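Local coordinates for uncharacterized protein (Bacteroides eggerthii DSM 20697, PDB 4ECO), which is of unknown function but, as a leucine-rich repeat protein, probably serves in binding other proteins, at residues A[235-238]-A[239-243]. Numbering follows the deposited sequence.
Sequences AQQY and KTEDL
Glu241 folds back beside Tyr238, an example of a helix running into a turn. The two side chains run alongside each other and point the same way, with ring and carboxylate planes turned 53° apart; Glu241 OE2 lies 3.8 Å from Tyr238 CD1. With its CG anti to the carbonyl carbon (chi1 -81°) and the chain extended beyond, Glu241 also brings OE2 within 3.1 Å of Gln237 NE2, a weak, bent hydrogen bond between flat groups inclined by 61°. Its OE1 forms a salt bridge with Arg204, against which the side chains of Gln237 and Tyr238 also rest. Replacing Glu241 by alanine would probably cost Arg204 this salt-bridge partner and Gln237 NE2 its weak acceptor. Leu243 CD1 packs on Tyr238 CB at 3.8 Å, an apolar contact. Gln237 O takes two donors from one residue: Thr240 OG1, 2.7 Å away and in the carbonyl plane, and Thr240 N, from above that plane. Lys239 N still bonds to Ala235 O in the helical i to i-4 manner, whereas Glu241 N reaches Tyr238 O at 3.0 Å, closing a type I beta turn from Tyr238 to Glu241 that leads from helix 233-238 into the loop before strand 253-257 of this leucine-rich repeat protein.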
loop_
_atom_site.group_PDB
_atom_site.type_symbol
_atom_site.label_atom_id
_atom_site.label_comp_id
_atom_site.label_asym_id
_atom_site.label_seq_id
_atom_site.Cartn_x
_atom_site.Cartn_y
_atom_site.Cartn_z
ATOM N N ALA A 235 -36.270 -22.095 -7.581
ATOM C CA ALA A 235 -35.984 -21.868 -9.008
ATOM C C ALA A 235 -37.265 -21.783 -9.810
ATOM O O ALA A 235 -37.438 -20.810 -10.539
ATOM C CB ALA A 235 -35.097 -22.965 -9.566
ATOM N N GLN A 236 -38.197 -22.740 -9.604
ATOM C CA GLN A 236 -39.489 -22.796 -10.286
ATOM C C GLN A 236 -40.292 -21.519 -10.032
ATOM O O GLN A 236 -40.940 -21.023 -10.950
ATOM C CB GLN A 236 -40.309 -24.037 -9.859
ATOM C CG GLN A 236 -39.658 -25.416 -10.121
ATOM C CD GLN A 236 -39.621 -25.925 -11.549
ATOM O OE1 GLN A 236 -39.527 -25.166 -12.533
ATOM N NE2 GLN A 236 -39.615 -27.254 -11.681
ATOM N N GLN A 237 -40.229 -20.971 -8.807
ATOM C CA GLN A 237 -40.959 -19.751 -8.460
ATOM C C GLN A 237 -40.319 -18.538 -9.138
ATOM O O GLN A 237 -41.024 -17.813 -9.849
ATOM C CB GLN A 237 -41.020 -19.547 -6.930
ATOM C CG GLN A 237 -41.908 -18.373 -6.487
ATOM C CD GLN A 237 -41.762 -17.984 -5.032
ATOM O OE1 GLN A 237 -41.445 -18.795 -4.145
ATOM N NE2 GLN A 237 -42.002 -16.712 -4.752
ATOM N N TYR A 238 -38.984 -18.343 -8.922
ATOM C CA TYR A 238 -38.163 -17.213 -9.391
ATOM C C TYR A 238 -38.032 -17.182 -10.911
ATOM O O TYR A 238 -37.762 -16.110 -11.467
ATOM C CB TYR A 238 -36.766 -17.237 -8.763
ATOM C CG TYR A 238 -36.679 -17.362 -7.250
ATOM C CD1 TYR A 238 -37.800 -17.173 -6.443
ATOM C CD2 TYR A 238 -35.471 -17.656 -6.627
ATOM C CE1 TYR A 238 -37.730 -17.333 -5.060
ATOM C CE2 TYR A 238 -35.386 -17.816 -5.243
ATOM C CZ TYR A 238 -36.513 -17.627 -4.460
ATOM O OH TYR A 238 -36.425 -17.761 -3.094
ATOM N N LYS A 239 -38.271 -18.341 -11.586
ATOM C CA LYS A 239 -38.294 -18.478 -13.050
ATOM C C LYS A 239 -39.330 -17.561 -13.672
ATOM O O LYS A 239 -39.130 -17.101 -14.796
ATOM C CB LYS A 239 -38.590 -19.934 -13.472
ATOM C CG LYS A 239 -37.344 -20.724 -13.865
ATOM C CD LYS A 239 -37.667 -22.180 -14.157
ATOM C CE LYS A 239 -36.428 -22.989 -14.469
ATOM N NZ LYS A 239 -36.751 -24.404 -14.783
ATOM N N THR A 240 -40.425 -17.298 -12.944
ATOM C CA THR A 240 -41.557 -16.487 -13.400
ATOM C C THR A 240 -41.457 -15.049 -12.870
ATOM O O THR A 240 -42.394 -14.257 -13.071
ATOM C CB THR A 240 -42.895 -17.136 -12.932
ATOM O OG1 THR A 240 -43.005 -17.053 -11.513
ATOM C CG2 THR A 240 -43.056 -18.588 -13.380
ATOM N N GLU A 241 -40.339 -14.713 -12.189
ATOM C CA GLU A 241 -40.216 -13.416 -11.540
ATOM C C GLU A 241 -39.461 -12.358 -12.352
ATOM O O GLU A 241 -39.536 -11.186 -11.964
ATOM C CB GLU A 241 -39.566 -13.565 -10.164
ATOM C CG GLU A 241 -40.605 -14.005 -9.150
ATOM C CD GLU A 241 -40.181 -14.165 -7.708
ATOM O OE1 GLU A 241 -39.239 -13.465 -7.271
ATOM O OE2 GLU A 241 -40.848 -14.948 -6.996
ATOM N N ASP A 242 -38.791 -12.732 -13.484
ATOM C CA ASP A 242 -38.044 -11.798 -14.363
ATOM C C ASP A 242 -37.037 -10.986 -13.504
ATOM O O ASP A 242 -37.173 -9.769 -13.296
ATOM C CB ASP A 242 -39.001 -10.881 -15.190
ATOM C CG ASP A 242 -38.328 -9.875 -16.122
ATOM O OD1 ASP A 242 -37.176 -10.137 -16.556
ATOM O OD2 ASP A 242 -38.954 -8.824 -16.420
ATOM N N LEU A 243 -36.067 -11.725 -12.948
ATOM C CA LEU A 243 -35.003 -11.190 -12.116
ATOM C C LEU A 243 -33.925 -10.581 -13.012
ATOM O O LEU A 243 -33.631 -11.099 -14.103
ATOM C CB LEU A 243 -34.417 -12.270 -11.195
ATOM C CG LEU A 243 -35.383 -13.098 -10.322
ATOM C CD1 LEU A 243 -34.661 -14.262 -9.715
ATOM C CD2 LEU A 243 -36.012 -12.272 -9.214
#